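Mitochondrial RNA-binding protein 2 (Trypanosoma brucei, PDB 2GIA) probably binds RNA, forming with mitochondrial RNA-binding protein 1 a guide-RNA-binding complex thought to act as a matchmaker between RNAs in editing. Local coordinates at residues Pro44-Val49 with Leu62-Arg67; Val72-Arg77 with Val92-Leu97; Ala103-Val108 with Ala125-Asn130. All coordinates share one frame; numbering follows the deposited sequence.

Interaction 1: Pro44-Val49 with Leu62-Arg67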
ATOM      1  N   PRO D  44      11.580  11.460   7.218  1.00 24.72           N
ATOM      2  CA  PRO D  44      10.136  11.222   7.057  1.00 21.75           C
ATOM      3  C   PRO D  44       9.610  11.184   8.507  1.00 21.64           C
ATOM      4  O   PRO D  44      10.272  10.628   9.392  1.00 23.37           O
ATOM      5  CB  PRO D  44      10.087   9.838   6.417  1.00 23.56           C
ATOM      6  CG  PRO D  44      11.288   9.872   5.514  1.00 25.63           C
ATOM      7  CD  PRO D  44      12.383  10.535   6.399  1.00 23.45           C
ATOM      8  N   ALA D  45       8.424  11.717   8.767  1.00 21.29           N
ATOM      9  CA  ALA D  45       7.956  11.761  10.169  1.00 19.60           C
ATOM     10  C   ALA D  45       6.494  12.156  10.286  1.00 19.37           C
ATOM     11  O   ALA D  45       5.862  12.587   9.329  1.00 20.56           O
ATOM     12  CB  ALA D  45       8.781  12.854  10.921  1.00 24.24           C
ATOM     13  N   PHE D  46       5.949  11.989  11.472  1.00 18.26           N
ATOM     14  CA  PHE D  46       4.613  12.538  11.747  1.00 17.30           C
ATOM     15  C   PHE D  46       4.655  12.991  13.210  1.00 22.66           C
ATOM     16  O   PHE D  46       5.504  12.543  13.965  1.00 24.92           O
ATOM     17  CB  PHE D  46       3.446  11.570  11.511  1.00 15.01           C
ATOM     18  CG  PHE D  46       3.394  10.395  12.443  1.00 19.78           C
ATOM     19  CD1 PHE D  46       2.515  10.395  13.532  1.00 21.23           C
ATOM     20  CD2 PHE D  46       4.197   9.259  12.210  1.00 20.86           C
ATOM     21  CE1 PHE D  46       2.423   9.289  14.389  1.00 21.70           C
ATOM     22  CE2 PHE D  46       4.103   8.136  13.072  1.00 18.79           C
ATOM     23  CZ  PHE D  46       3.218   8.160  14.158  1.00 17.72           C
ATOM     24  N   ASP D  47       3.756  13.889  13.606  1.00 21.56           N
ATOM     25  CA  ASP D  47       3.763  14.385  14.988  1.00 25.14           C
ATOM     26  C   ASP D  47       2.557  13.896  15.742  1.00 22.20           C
ATOM     27  O   ASP D  47       1.457  13.818  15.149  1.00 24.97           O
ATOM     28  CB  ASP D  47       3.715  15.912  14.981  1.00 22.64           C
ATOM     29  CG  ASP D  47       4.776  16.519  14.128  1.00 29.83           C
ATOM     30  OD1 ASP D  47       5.931  16.062  14.211  1.00 26.70           O
ATOM     31  OD2 ASP D  47       4.464  17.471  13.369  1.00 32.64           O
ATOM     32  N   VAL D  48       2.725  13.580  17.030  1.00 26.09           N
ATOM     33  CA  VAL D  48       1.596  13.169  17.867  1.00 23.71           C
ATOM     34  C   VAL D  48       1.552  14.374  18.824  1.00 33.99           C
ATOM     35  O   VAL D  48       2.408  14.529  19.694  1.00 30.04           O
ATOM     36  CB  VAL D  48       1.862  11.852  18.632  1.00 26.93           C
ATOM     37  CG1 VAL D  48       0.698  11.580  19.660  1.00 25.67           C
ATOM     38  CG2 VAL D  48       1.907  10.664  17.634  1.00 23.71           C
ATOM     39  N   VAL D  49       0.555  15.235  18.626  1.00 35.50           N
ATOM     40  CA  VAL D  49       0.451  16.482  19.367  1.00 41.60           C
ATOM     41  C   VAL D  49      -0.566  16.443  20.497  1.00 40.53           C
ATOM     42  O   VAL D  49      -1.745  16.178  20.276  1.00 46.11           O
ATOM     43  CB  VAL D  49       0.113  17.622  18.385  1.00 42.74           C
ATOM     44  CG1 VAL D  49       0.304  18.982  19.057  1.00 43.57           C
ATOM     45  CG2 VAL D  49       0.980  17.509  17.124  1.00 38.56           C
ATOM     46  N   LEU D  62       5.198  14.286  20.625  1.00 30.23           N
ATOM     47  CA  LEU D  62       6.059  13.167  20.271  1.00 23.25           C
ATOM     48  C   LEU D  62       6.182  13.246  18.765  1.00 29.36           C
ATOM     49  O   LEU D  62       5.159  13.279  18.052  1.00 26.43           O
ATOM     50  CB  LEU D  62       5.446  11.814  20.652  1.00 23.69           C
ATOM     51  CG  LEU D  62       6.340  10.604  20.301  1.00 24.18           C
ATOM     52  CD1 LEU D  62       7.558  10.550  21.228  1.00 23.17           C
ATOM     53  CD2 LEU D  62       5.554   9.325  20.458  1.00 29.80           C
ATOM     54  N   ARG D  63       7.419  13.350  18.276  1.00 26.98           N
ATOM     55  CA  ARG D  63       7.618  13.363  16.846  1.00 23.07           C
ATOM     56  C   ARG D  63       8.189  11.975  16.589  1.00 30.33           C
ATOM     57  O   ARG D  63       9.052  11.488  17.355  1.00 27.70           O
ATOM     58  CB  ARG D  63       8.590  14.457  16.430  1.00 29.09           C
ATOM     59  CG  ARG D  63       8.069  15.895  16.720  1.00 28.43           C
ATOM     60  CD  ARG D  63       8.899  16.948  15.965  1.00 34.53           C
ATOM     61  NE  ARG D  63       8.657  16.846  14.525  1.00 27.25           N
ATOM     62  CZ  ARG D  63       9.570  16.557  13.596  1.00 29.73           C
ATOM     63  NH1 ARG D  63      10.839  16.332  13.923  1.00 29.23           N
ATOM     64  NH2 ARG D  63       9.209  16.497  12.319  1.00 31.93           N
ATOM     65  N   VAL D  64       7.660  11.309  15.564  1.00 25.49           N
ATOM     66  CA  VAL D  64       8.109   9.958  15.202  1.00 23.18           C
ATOM     67  C   VAL D  64       8.798  10.088  13.875  1.00 25.66           C
ATOM     68  O   VAL D  64       8.198  10.538  12.902  1.00 22.00           O
ATOM     69  CB  VAL D  64       6.928   8.953  15.047  1.00 26.41           C
ATOM     70  CG1 VAL D  64       7.456   7.580  14.645  1.00 18.47           C
ATOM     71  CG2 VAL D  64       6.145   8.864  16.352  1.00 27.08           C
ATOM     72  N   LEU D  65      10.068   9.706  13.809  1.00 18.94           N
ATOM     73  CA  LEU D  65      10.753   9.862  12.531  1.00 18.06           C
ATOM     74  C   LEU D  65      11.550   8.688  12.104  1.00 20.44           C
ATOM     75  O   LEU D  65      11.762   7.750  12.870  1.00 26.31           O
ATOM     76  CB  LEU D  65      11.656  11.095  12.555  1.00 37.62           C
ATOM     77  CG  LEU D  65      12.527  11.389  13.775  1.00 42.03           C
ATOM     78  CD1 LEU D  65      13.928  11.700  13.332  1.00 54.17           C
ATOM     79  CD2 LEU D  65      11.977  12.572  14.519  1.00 50.60           C
ATOM     80  N   HIS D  66      11.990   8.730  10.858  1.00 24.24           N
ATOM     81  CA  HIS D  66      12.773   7.642  10.330  1.00 23.20           C
ATOM     82  C   HIS D  66      14.107   8.197   9.865  1.00 28.86           C
ATOM     83  O   HIS D  66      14.170   9.054   8.983  1.00 26.39           O
ATOM     84  CB  HIS D  66      12.039   6.961   9.189  1.00 28.31           C
ATOM     85  CG  HIS D  66      12.696   5.692   8.754  1.00 28.72           C
ATOM     86  ND1 HIS D  66      13.392   5.586   7.574  1.00 32.07           N
ATOM     87  CD2 HIS D  66      12.792   4.485   9.365  1.00 31.01           C
ATOM     88  CE1 HIS D  66      13.894   4.367   7.472  1.00 33.02           C
ATOM     89  NE2 HIS D  66      13.542   3.678   8.546  1.00 28.56           N
ATOM     90  N   ARG D  67      15.198   7.709  10.448  1.00 29.37           N
ATOM     91  CA  ARG D  67      16.504   8.265  10.082  1.00 29.75           C
ATOM     92  C   ARG D  67      17.582   7.209  10.159  1.00 30.64           C
ATOM     93  O   ARG D  67      17.690   6.515  11.164  1.00 30.73           O
ATOM     94  CB  ARG D  67      16.822   9.436  11.035  1.00 27.43           C
ATOM     95  CG  ARG D  67      18.133  10.203  10.695  1.00 45.03           C
ATOM     96  CD  ARG D  67      18.289  11.438  11.593  1.00 43.25           C
ATOM     97  NE  ARG D  67      18.278  11.018  12.983  1.00 44.36           N
ATOM     98  CZ  ARG D  67      17.706  11.690  13.972  1.00 43.21           C
ATOM     99  NH1 ARG D  67      17.087  12.840  13.741  1.00 46.56           N
ATOM    100  NH2 ARG D  67      17.739  11.189  15.195  1.00 43.27           N
TER
HETATM  101  O   HOH W   1       6.272  15.504  11.490  1.00 31.14           O
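Val64 lays its isopropyl group beside the ring of Phe46, the two side chains pointing the same way from an antiparallel hydrogen-bonded pair. Phe46 CE2 comes within 3.5 Å of Val64 CB, while Val64 CG2 makes an off-centre CH-pi contact 4.2 Å from the centroid of the Phe46 ring. Phe46 holds CG between its backbone N and carbonyl carbon (chi1 67°), a rotation that brings CE2 and CZ nearer to Val64. In the backbone, Val64 N donates to Phe46 O at 3.0 Å in an almost straight bond (179°), and Phe46 N returns a bond to Val64 O. Leu62 repeats the pattern at the next hydrogen-bonded pair: its O receives Val48 N at 2.7 Å, its N reaches Val48 O, and Leu62 CB rests against Val48 CB. At the far end Pro44 O takes His66 N, extending the ladder past Ala45. The other face carries Asp47 and Arg63: Arg63 NE meets Asp47 OD1 at 2.9 Å in a salt bridge, on the syn side and tilted out of the carboxylate plane; a water joins Asp47 OD1 to Arg63 NH2. In the fold, Phe46 sets its ring edge-to-face with Phe179 of helix 170-187, Val48 and Leu62 press on Val166 and Phe168 of strand 160-168, and strand 70-78 continues the sheet beyond residues 62-67.

Interaction 2: Val72-Arg77 with Val92-Leu97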
ATOM      1  N   VAL D  72      12.962   6.798  15.171  1.00 25.11           N
ATOM      2  CA  VAL D  72      13.304   7.626  16.313  1.00 28.05           C
ATOM      3  C   VAL D  72      12.066   8.237  16.978  1.00 29.92           C
ATOM      4  O   VAL D  72      11.184   8.800  16.311  1.00 26.47           O
ATOM      5  CB  VAL D  72      14.238   8.756  15.863  1.00 28.39           C
ATOM      6  CG1 VAL D  72      14.823   9.478  17.092  1.00 34.69           C
ATOM      7  CG2 VAL D  72      15.326   8.189  14.974  1.00 29.07           C
ATOM      8  N   LEU D  73      11.991   8.140  18.294  1.00 25.77           N
ATOM      9  CA  LEU D  73      10.877   8.734  19.003  1.00 22.68           C
ATOM     10  C   LEU D  73      11.455   9.957  19.744  1.00 36.02           C
ATOM     11  O   LEU D  73      12.287   9.801  20.640  1.00 30.98           O
ATOM     12  CB  LEU D  73      10.289   7.734  20.005  1.00 24.86           C
ATOM     13  CG  LEU D  73      10.053   6.306  19.484  1.00 29.59           C
ATOM     14  CD1 LEU D  73       9.444   5.407  20.542  1.00 28.67           C
ATOM     15  CD2 LEU D  73       9.107   6.405  18.268  1.00 30.25           C
ATOM     16  N   ASP D  74      11.064  11.166  19.336  1.00 32.42           N
ATOM     17  CA  ASP D  74      11.543  12.398  19.995  1.00 32.05           C
ATOM     18  C   ASP D  74      10.444  12.951  20.896  1.00 31.28           C
ATOM     19  O   ASP D  74       9.436  13.500  20.414  1.00 28.60           O
ATOM     20  CB  ASP D  74      11.925  13.472  18.980  1.00 29.95           C
ATOM     21  CG  ASP D  74      13.296  13.256  18.364  1.00 26.35           C
ATOM     22  OD1 ASP D  74      14.035  12.369  18.796  1.00 32.72           O
ATOM     23  OD2 ASP D  74      13.646  13.998  17.422  1.00 35.10           O
ATOM     24  N   TYR D  75      10.613  12.803  22.212  1.00 27.00           N
ATOM     25  CA  TYR D  75       9.615  13.307  23.143  1.00 26.74           C
ATOM     26  C   TYR D  75       9.915  14.739  23.621  1.00 31.22           C
ATOM     27  O   TYR D  75      11.046  15.044  24.038  1.00 35.12           O
ATOM     28  CB  TYR D  75       9.509  12.373  24.336  1.00 34.34           C
ATOM     29  CG  TYR D  75       8.474  12.815  25.323  1.00 34.90           C
ATOM     30  CD1 TYR D  75       8.807  13.686  26.363  1.00 44.06           C
ATOM     31  CD2 TYR D  75       7.145  12.384  25.214  1.00 31.76           C
ATOM     32  CE1 TYR D  75       7.848  14.120  27.270  1.00 39.08           C
ATOM     33  CE2 TYR D  75       6.181  12.797  26.121  1.00 30.61           C
ATOM     34  CZ  TYR D  75       6.542  13.671  27.150  1.00 40.92           C
ATOM     35  OH  TYR D  75       5.595  14.098  28.049  1.00 37.51           O
ATOM     36  N   HIS D  76       8.900  15.597  23.547  1.00 33.80           N
ATOM     37  CA  HIS D  76       8.989  17.007  23.935  1.00 35.18           C
ATOM     38  C   HIS D  76       7.924  17.395  24.967  1.00 38.58           C
ATOM     39  O   HIS D  76       6.814  16.866  24.948  1.00 33.44           O
ATOM     40  CB  HIS D  76       8.737  17.929  22.743  1.00 34.02           C
ATOM     41  CG  HIS D  76       9.528  17.587  21.522  1.00 34.05           C
ATOM     42  ND1 HIS D  76      10.462  18.439  20.986  1.00 33.78           N
ATOM     43  CD2 HIS D  76       9.484  16.510  20.703  1.00 30.60           C
ATOM     44  CE1 HIS D  76      10.959  17.907  19.885  1.00 34.52           C
ATOM     45  NE2 HIS D  76      10.381  16.736  19.690  1.00 34.89           N
ATOM     46  N   ARG D  77       8.263  18.350  25.840  1.00 41.11           N
ATOM     47  CA  ARG D  77       7.309  18.882  26.818  1.00 39.33           C
ATOM     48  C   ARG D  77       6.865  20.215  26.232  1.00 38.90           C
ATOM     49  O   ARG D  77       7.633  20.854  25.519  1.00 41.85           O
ATOM     50  CB  ARG D  77       7.993  19.129  28.163  1.00 51.79           C
ATOM     51  CG  ARG D  77       9.077  20.180  28.076  1.00 55.11           C
ATOM     52  CD  ARG D  77       9.991  20.160  29.303  1.00 68.17           C
ATOM     53  NE  ARG D  77      11.161  21.005  29.079  1.00 67.32           N
ATOM     54  CZ  ARG D  77      12.376  20.735  29.537  1.00 70.48           C
ATOM     55  NH1 ARG D  77      12.587  19.637  30.261  1.00 73.29           N
ATOM     56  NH2 ARG D  77      13.386  21.544  29.238  1.00 73.73           N
ATOM     57  N   VAL D  92      12.898  16.711  25.303  1.00 36.50           N
ATOM     58  CA  VAL D  92      13.374  16.223  26.586  1.00 40.83           C
ATOM     59  C   VAL D  92      14.175  14.949  26.451  1.00 43.49           C
ATOM     60  O   VAL D  92      15.202  14.758  27.125  1.00 41.10           O
ATOM     61  CB  VAL D  92      12.181  15.959  27.531  1.00 43.41           C
ATOM     62  CG1 VAL D  92      12.649  15.214  28.764  1.00 55.10           C
ATOM     63  CG2 VAL D  92      11.532  17.264  27.920  1.00 50.35           C
ATOM     64  N   VAL D  93      13.721  14.066  25.570  1.00 37.58           N
ATOM     65  CA  VAL D  93      14.405  12.797  25.391  1.00 40.40           C
ATOM     66  C   VAL D  93      14.152  12.188  24.013  1.00 43.99           C
ATOM     67  O   VAL D  93      13.092  12.401  23.422  1.00 41.12           O
ATOM     68  CB  VAL D  93      13.979  11.808  26.507  1.00 40.60           C
ATOM     69  CG1 VAL D  93      12.491  11.525  26.426  1.00 47.70           C
ATOM     70  CG2 VAL D  93      14.794  10.543  26.409  1.00 46.11           C
ATOM     71  N   SER D  94      15.137  11.449  23.505  1.00 42.02           N
ATOM     72  CA  SER D  94      15.047  10.830  22.189  1.00 41.04           C
ATOM     73  C   SER D  94      15.438   9.346  22.275  1.00 47.86           C
ATOM     74  O   SER D  94      16.517   8.993  22.774  1.00 48.20           O
ATOM     75  CB  SER D  94      15.944  11.624  21.237  1.00 39.22           C
ATOM     76  OG  SER D  94      16.148  11.004  19.984  1.00 50.37           O
ATOM     77  N   VAL D  95      14.529   8.475  21.832  1.00 37.71           N
ATOM     78  CA  VAL D  95      14.732   7.020  21.846  1.00 32.58           C
ATOM     79  C   VAL D  95      14.953   6.528  20.414  1.00 40.65           C
ATOM     80  O   VAL D  95      14.157   6.822  19.503  1.00 30.91           O
ATOM     81  CB  VAL D  95      13.489   6.295  22.391  1.00 37.24           C
ATOM     82  CG1 VAL D  95      13.696   4.770  22.328  1.00 40.99           C
ATOM     83  CG2 VAL D  95      13.182   6.756  23.797  1.00 44.60           C
ATOM     84  N   MET D  96      16.014   5.772  20.192  1.00 37.02           N
ATOM     85  CA  MET D  96      16.243   5.289  18.851  1.00 40.48           C
ATOM     86  C   MET D  96      16.003   3.813  18.832  1.00 39.03           C
ATOM     87  O   MET D  96      16.646   3.067  19.553  1.00 35.58           O
ATOM     88  CB  MET D  96      17.648   5.606  18.399  1.00 44.44           C
ATOM     89  CG  MET D  96      17.946   7.083  18.411  1.00 51.17           C
ATOM     90  SD  MET D  96      19.294   7.415  17.261  1.00 78.61           S
ATOM     91  CE  MET D  96      20.534   6.180  17.765  1.00 65.87           C
ATOM     92  N   LEU D  97      15.053   3.398  18.003  1.00 28.67           N
ATOM     93  CA  LEU D  97      14.685   2.005  17.882  1.00 28.11           C
ATOM     94  C   LEU D  97      15.301   1.416  16.622  1.00 35.88           C
ATOM     95  O   LEU D  97      15.029   1.872  15.510  1.00 33.73           O
ATOM     96  CB  LEU D  97      13.164   1.860  17.768  1.00 28.29           C
ATOM     97  CG  LEU D  97      12.222   2.545  18.768  1.00 39.12           C
ATOM     98  CD1 LEU D  97      10.788   2.410  18.259  1.00 33.76           C
ATOM     99  CD2 LEU D  97      12.358   1.912  20.140  1.00 40.49           C
TER
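A classic beta bulge interrupts the pairing at Tyr75, which faces both Val92 and Val93. Tyr75 O accepts two backbone bonds, from Val92 N at 2.8 Å and from Val93 N at 3.2 Å, and Tyr75 N completes the set by donating to Val93 O. The extra residue is taken up by the helix-like psi of Val92 (-40°), which turns its side chain toward strand 70-78. There Val92 CG2 sits 3.5 Å from Arg77 NH1 and also lies against the aliphatic part of the extended arginine, the two side chains crossing at about a right angle. The CB of Val92 lies at the edge of the Tyr75 ring, and Val93 CG1 packs on Tyr75 CB at 3.7 Å. Beyond the bulge regular antiparallel geometry returns: Leu73 and Val95 exchange a pair of backbone bonds, and Leu73 CD1 meets Leu97 CD1 at 4.0 Å on the same face as Tyr75. This apolar face turns to the second sheet, with Tyr75 and Val95 touching strand 160-168 at Val166 and Trp164. Asp74 and Ser94 stand together on the opposite face. The Ser94 hydroxyl, turned opposite its own amide nitrogen (chi1 169°), donates to Asp74 OD1 at 2.8 Å, and Val72 CG1 comes within 3.5 Å of Ser94 OG. Asp74 is buried, and Arg91 adds a long, weak ion pair to the same OD1; the hydroxyl bond, with some help from the distant guanidinium, would favour an ionised carboxylate.

Interaction 3: Ala103-Val108 with Ala125-Asn130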
ATOM      1  N   ALA D 103       8.835  -4.617  13.082  1.00 20.90           N
ATOM      2  CA  ALA D 103       7.866  -5.686  13.001  1.00 22.72           C
ATOM      3  C   ALA D 103       7.233  -5.994  14.362  1.00 28.73           C
ATOM      4  O   ALA D 103       6.085  -6.433  14.402  1.00 21.98           O
ATOM      5  CB  ALA D 103       8.532  -6.958  12.402  1.00 24.62           C
ATOM      6  N   ARG D 104       7.951  -5.771  15.479  1.00 27.40           N
ATOM      7  CA  ARG D 104       7.362  -6.051  16.815  1.00 23.15           C
ATOM      8  C   ARG D 104       6.301  -5.034  17.195  1.00 19.90           C
ATOM      9  O   ARG D 104       5.317  -5.390  17.831  1.00 24.98           O
ATOM     10  CB  ARG D 104       8.435  -6.072  17.923  1.00 25.99           C
ATOM     11  CG  ARG D 104       9.387  -7.294  17.747  1.00 28.43           C
ATOM     12  CD  ARG D 104      10.452  -7.327  18.854  1.00 36.61           C
ATOM     13  NE  ARG D 104      11.356  -8.457  18.692  1.00 35.81           N
ATOM     14  CZ  ARG D 104      11.203  -9.650  19.275  1.00 51.36           C
ATOM     15  NH1 ARG D 104      10.168  -9.910  20.085  1.00 41.08           N
ATOM     16  NH2 ARG D 104      12.113 -10.594  19.061  1.00 53.30           N
ATOM     17  N   PHE D 105       6.520  -3.770  16.830  1.00 22.02           N
ATOM     18  CA  PHE D 105       5.510  -2.738  17.055  1.00 18.82           C
ATOM     19  C   PHE D 105       4.334  -3.025  16.122  1.00 18.82           C
ATOM     20  O   PHE D 105       3.182  -2.927  16.535  1.00 20.05           O
ATOM     21  CB  PHE D 105       6.081  -1.356  16.754  1.00 19.21           C
ATOM     22  CG  PHE D 105       6.732  -0.698  17.970  1.00 23.34           C
ATOM     23  CD1 PHE D 105       6.043   0.264  18.699  1.00 25.52           C
ATOM     24  CD2 PHE D 105       8.002  -1.073  18.378  1.00 25.16           C
ATOM     25  CE1 PHE D 105       6.638   0.857  19.851  1.00 28.79           C
ATOM     26  CE2 PHE D 105       8.611  -0.492  19.522  1.00 28.44           C
ATOM     27  CZ  PHE D 105       7.922   0.463  20.245  1.00 27.60           C
ATOM     28  N   LEU D 106       4.619  -3.378  14.860  1.00 21.49           N
ATOM     29  CA  LEU D 106       3.534  -3.666  13.917  1.00 16.71           C
ATOM     30  C   LEU D 106       2.695  -4.811  14.454  1.00 22.03           C
ATOM     31  O   LEU D 106       1.452  -4.809  14.336  1.00 20.20           O
ATOM     32  CB  LEU D 106       4.101  -4.009  12.495  1.00 16.29           C
ATOM     33  CG  LEU D 106       4.542  -2.723  11.752  1.00 16.75           C
ATOM     34  CD1 LEU D 106       5.370  -3.114  10.505  1.00 17.59           C
ATOM     35  CD2 LEU D 106       3.312  -1.876  11.329  1.00 19.50           C
ATOM     36  N   ALA D 107       3.359  -5.812  15.046  1.00 21.89           N
ATOM     37  CA  ALA D 107       2.601  -6.951  15.551  1.00 20.85           C
ATOM     38  C   ALA D 107       1.577  -6.521  16.609  1.00 20.52           C
ATOM     39  O   ALA D 107       0.491  -7.099  16.684  1.00 25.21           O
ATOM     40  CB  ALA D 107       3.546  -8.040  16.104  1.00 23.77           C
ATOM     41  N   VAL D 108       1.907  -5.501  17.405  1.00 18.47           N
ATOM     42  CA  VAL D 108       0.974  -5.021  18.419  1.00 22.37           C
ATOM     43  C   VAL D 108      -0.158  -4.230  17.740  1.00 21.57           C
ATOM     44  O   VAL D 108      -1.336  -4.477  18.005  1.00 22.22           O
ATOM     45  CB  VAL D 108       1.698  -4.142  19.491  1.00 23.78           C
ATOM     46  CG1 VAL D 108       0.660  -3.468  20.443  1.00 19.75           C
ATOM     47  CG2 VAL D 108       2.689  -5.028  20.311  1.00 22.77           C
ATOM     48  N   ALA D 125      10.979   0.698  27.861  1.00 39.29           N
ATOM     49  CA  ALA D 125       9.607   1.038  27.445  1.00 38.26           C
ATOM     50  C   ALA D 125       8.770  -0.131  26.964  1.00 32.35           C
ATOM     51  O   ALA D 125       9.314  -1.171  26.558  1.00 31.85           O
ATOM     52  CB  ALA D 125       9.659   2.100  26.345  1.00 38.35           C
ATOM     53  N   THR D 126       7.444   0.048  27.027  1.00 30.32           N
ATOM     54  CA  THR D 126       6.476  -0.941  26.535  1.00 34.38           C
ATOM     55  C   THR D 126       5.455  -0.233  25.630  1.00 29.53           C
ATOM     56  O   THR D 126       5.183   0.977  25.797  1.00 33.31           O
ATOM     57  CB  THR D 126       5.647  -1.658  27.679  1.00 30.97           C
ATOM     58  OG1 THR D 126       4.719  -0.736  28.263  1.00 36.68           O
ATOM     59  CG2 THR D 126       6.591  -2.238  28.737  1.00 40.28           C
ATOM     60  N   PHE D 127       4.888  -0.986  24.682  1.00 27.65           N
ATOM     61  CA  PHE D 127       3.871  -0.458  23.779  1.00 27.24           C
ATOM     62  C   PHE D 127       2.815  -1.550  23.819  1.00 24.00           C
ATOM     63  O   PHE D 127       3.078  -2.679  23.451  1.00 24.91           O
ATOM     64  CB  PHE D 127       4.431  -0.286  22.338  1.00 30.10           C
ATOM     65  CG  PHE D 127       3.455   0.334  21.389  1.00 28.42           C
ATOM     66  CD1 PHE D 127       3.230   1.714  21.412  1.00 28.78           C
ATOM     67  CD2 PHE D 127       2.729  -0.454  20.497  1.00 29.42           C
ATOM     68  CE1 PHE D 127       2.285   2.322  20.558  1.00 30.78           C
ATOM     69  CE2 PHE D 127       1.789   0.125  19.648  1.00 25.40           C
ATOM     70  CZ  PHE D 127       1.563   1.526  19.675  1.00 23.74           C
ATOM     71  N   THR D 128       1.610  -1.180  24.223  1.00 25.74           N
ATOM     72  CA  THR D 128       0.546  -2.133  24.386  1.00 27.92           C
ATOM     73  C   THR D 128      -0.781  -1.525  23.993  1.00 23.61           C
ATOM     74  O   THR D 128      -0.907  -0.295  23.890  1.00 30.74           O
ATOM     75  CB  THR D 128       0.464  -2.500  25.888  1.00 31.44           C
ATOM     76  OG1 THR D 128       0.219  -1.296  26.623  1.00 31.83           O
ATOM     77  CG2 THR D 128       1.803  -3.049  26.390  1.00 29.18           C
ATOM     78  N   PRO D 129      -1.798  -2.372  23.772  1.00 28.37           N
ATOM     79  CA  PRO D 129      -3.123  -1.861  23.413  1.00 29.58           C
ATOM     80  C   PRO D 129      -3.699  -1.203  24.673  1.00 35.07           C
ATOM     81  O   PRO D 129      -3.369  -1.589  25.800  1.00 33.02           O
ATOM     82  CB  PRO D 129      -3.936  -3.108  23.065  1.00 28.15           C
ATOM     83  CG  PRO D 129      -2.952  -4.192  22.910  1.00 31.43           C
ATOM     84  CD  PRO D 129      -1.705  -3.832  23.630  1.00 27.88           C
ATOM     85  N   ASN D 130      -4.544  -0.206  24.489  1.00 34.60           N
ATOM     86  CA  ASN D 130      -5.164   0.445  25.634  1.00 31.53           C
ATOM     87  C   ASN D 130      -6.572  -0.143  25.755  1.00 37.62           C
ATOM     88  O   ASN D 130      -7.385  -0.022  24.845  1.00 37.06           O
ATOM     89  CB  ASN D 130      -5.245   1.959  25.437  1.00 31.22           C
ATOM     90  CG  ASN D 130      -5.891   2.652  26.623  1.00 42.25           C
ATOM     91  OD1 ASN D 130      -6.617   2.014  27.394  1.00 36.82           O
ATOM     92  ND2 ASN D 130      -5.639   3.954  26.776  1.00 34.12           N
TER
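Phe127 and Phe105 are brought together by two different first torsions: Phe127 carries CG anti to its backbone N (chi1 -176°), which sends the ring from strand 123-129 toward the helix, and Phe105 keeps CG beside its backbone N (chi1 -90°), which brings CD1 and CE1 across to the strand. Phe105 CE1 reaches Phe127 CB at 3.5 Å. The adjacent Phe105 CD1 lies over one face of the Phe127 ring, displaced toward the rim, with Phe127 CG its nearest atom at 3.7 Å. The two planes are inclined by 40° and the centroids stand 5.1 Å apart, an oblique aromatic pair.

Helix 101-109 lies on the link from one four-stranded antiparallel sheet to the other, and here it packs against the second of them. Two such sheets with helices set against them are consistent with the Whirly-type fold of the PC4-like proteins, the clan to which the MRP family belongs.

About one turn beyond Phe105, Val108 comes at the Phe127 ring from a different direction. Its CB stands at the ring edge, in plane, and its CG1 touches Phe127 CD2 at 3.7 Å and Phe127 CE2 at 3.8 Å. The same CG1 also reaches Pro129 CD at 4.0 Å, while Val108 CG2 lies near Phe127 O. No hydrogen bond crosses between helix and strand; the contact is made by apolar side chains. Leu180 and Leu176 of helix 170-187 touch Phe105 and Phe127 respectively, and Val116 and Val118 of strand 116-119 add to the apolar surround. On the helix, Leu106 and Ala107 pack against His137 and Val133 of the neighbouring mitochondrial RNA-binding protein 1 chain.

Overall arrangement
Interactions 1 and 2 are successive hairpins of one antiparallel sheet, centres 9 Å apart, joined where strand 60-67 borders strand 70-78: Leu65 O receives Val72 N and Arg63 O receives Asp74 N, both at 2.8 Å and probably hydrogen bonds. Interaction 1 is the more buried; interaction 2 is partly exposed and reaches strand 89-97, outermost of its sheet within this chain. Both rely on backbone bonding, each with a polar pair on one face and mainly apolar packing on the other. Interaction 3, also buried, joins a helix to the second sheet through apolar packing with no hydrogen bond across. It lies about 17 Å centre to centre from each, yet Leu97 CD1 touches Phe105 CE2 at 3.8 Å.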